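Local coordinates for protein esterase (Xanthomonas oryzae pv. oryzae, PDB 3H2G) that is an esterase that degrades rice cell walls and depends on a unique substrate recognition module for pathogenesis on rice, at residues Ala151-Arg156 with Ala191-Glu196. Residues are numbered along the deposited sequence; the frame is centred on the assembly and turned at random.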
# COMPACT_ATOMS: atom_id res chain seq x y z
N ALA A 151 5.20 6.82 11.11
CA ALA A 151 4.98 5.54 11.78
C ALA A 151 6.34 4.96 12.11
O ALA A 151 6.54 4.38 13.18
CB ALA A 151 4.21 4.58 10.86
N MET A 152 7.29 5.12 11.19
CA MET A 152 8.64 4.62 11.39
C MET A 152 9.33 5.40 12.51
O MET A 152 10.10 4.84 13.29
CB MET A 152 9.44 4.72 10.09
CG MET A 152 8.88 3.86 8.97
SD MET A 152 9.92 3.89 7.49
CE MET A 152 11.06 2.66 7.90
N ARG A 153 9.05 6.70 12.58
CA ARG A 153 9.64 7.53 13.62
C ARG A 153 9.14 7.08 14.99
O ARG A 153 9.92 6.90 15.92
CB ARG A 153 9.28 9.00 13.39
CG ARG A 153 10.02 9.62 12.22
CD ARG A 153 9.49 11.01 11.88
NE ARG A 153 10.39 11.71 10.97
CZ ARG A 153 10.06 12.80 10.28
NH1 ARG A 153 8.84 13.32 10.39
NH2 ARG A 153 10.96 13.38 9.50
N ALA A 154 7.83 6.87 15.10
CA ALA A 154 7.22 6.43 16.36
C ALA A 154 7.67 5.02 16.73
O ALA A 154 7.95 4.73 17.90
CB ALA A 154 5.71 6.50 16.26
N ALA A 155 7.74 4.13 15.74
CA ALA A 155 8.18 2.77 15.99
C ALA A 155 9.60 2.76 16.54
O ALA A 155 9.94 1.96 17.41
CB ALA A 155 8.12 1.95 14.69
N ARG A 156 10.45 3.65 16.03
CA ARG A 156 11.83 3.73 16.50
C ARG A 156 11.88 4.08 17.99
O ARG A 156 12.79 3.67 18.70
CB ARG A 156 12.62 4.75 15.68
CG ARG A 156 13.18 4.17 14.39
CD ARG A 156 13.92 5.21 13.56
NE ARG A 156 14.77 4.60 12.54
CZ ARG A 156 15.45 5.28 11.63
NH1 ARG A 156 15.38 6.60 11.60
NH2 ARG A 156 16.22 4.64 10.76
N ALA A 191 14.31 12.61 -1.34
CA ALA A 191 14.26 14.05 -1.59
C ALA A 191 14.51 14.96 -0.38
O ALA A 191 14.90 16.11 -0.55
CB ALA A 191 12.93 14.41 -2.23
N HIS A 192 14.30 14.45 0.84
CA HIS A 192 14.45 15.29 2.03
C HIS A 192 15.02 14.67 3.30
O HIS A 192 15.65 15.37 4.10
CB HIS A 192 13.08 15.86 2.42
CG HIS A 192 12.43 16.71 1.38
ND1 HIS A 192 12.85 17.99 1.09
CD2 HIS A 192 11.37 16.47 0.57
CE1 HIS A 192 12.08 18.50 0.15
NE2 HIS A 192 11.17 17.60 -0.19
N LEU A 193 14.79 13.37 3.50
CA LEU A 193 15.20 12.73 4.75
C LEU A 193 16.29 11.65 4.69
O LEU A 193 16.30 10.74 5.51
CB LEU A 193 13.95 12.13 5.41
CG LEU A 193 12.72 13.04 5.43
CD1 LEU A 193 11.48 12.24 5.87
CD2 LEU A 193 12.96 14.21 6.37
N SER A 194 17.22 11.77 3.75
CA SER A 194 18.28 10.77 3.62
C SER A 194 19.18 10.63 4.85
O SER A 194 19.78 9.59 5.06
CB SER A 194 19.13 11.04 2.38
OG SER A 194 19.77 12.30 2.44
N LYS A 195 19.27 11.68 5.67
CA LYS A 195 20.11 11.58 6.86
C LYS A 195 19.41 10.79 7.97
O LYS A 195 20.03 9.99 8.66
CB LYS A 195 20.49 12.96 7.40
CG LYS A 195 21.36 12.89 8.66
CD LYS A 195 21.72 14.26 9.21
CE LYS A 195 22.59 14.12 10.46
NZ LYS A 195 23.03 15.43 11.02
N GLU A 196 18.10 11.01 8.11
CA GLU A 196 17.32 10.32 9.13
C GLU A 196 17.07 8.85 8.83
O GLU A 196 17.08 8.01 9.74
CB GLU A 196 15.97 11.04 9.31
CG GLU A 196 15.07 10.42 10.38
CD GLU A 196 13.80 11.22 10.59
OE1 GLU A 196 12.97 10.82 11.43
OE2 GLU A 196 13.65 12.26 9.91
O HOH W 1 18.74 5.12 9.20
O HOH W 2 13.63 8.54 12.94
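E196 and R153 form a side-on carboxylate–guanidinium salt bridge, a clear case of how one acidic residue, through its carboxylate and its backbone carbonyl, can engage two arginines set one turn apart on a helix. From CB, which faces the helix, the glutamate runs fully extended, its CG anti to the backbone N (chi1 -179°), and so carries its carboxylate straight out to the arginine. E196 CG passes 4.0 Å from NH1 of R156 without bonding to it. The E196 and R153 side chains cross at about a right angle, yet the carboxylate and guanidinium planes are only 9° apart. OE1 takes the bond from R153 NE at 2.8 Å, and OE2 the one from R153 NH2 at 2.9 Å; both oxygens are met on the syn side. Two parallel bonds should leave the carboxylate little freedom to rotate about its last torsion.

The two segments belong to an alpha/beta-hydrolase fold: R153 and R156 sit on helix 141-162, while E196 lies in the connection leading from helix 177-192 to sheet strand 198-205. The bridge thus joins that connection to helix 141-162 at the protein surface. The backbone is engaged as well, since R156 NH1 donates an almost straight bond to E196 O at 2.9 Å, approaching from above the carbonyl plane. A water bridges R156 NH1 and E196 OE1, accepting from the first and donating to the second at 2.8 Å. R153 has a second acidic partner, D150, at its NH1, so its positive charge is probably shared between two carboxylates. L193 CD2 meets R153 NH2 at the guanidinium edge, 3.8 Å away, while CD1, as near to NH2, lies off the plane on one face.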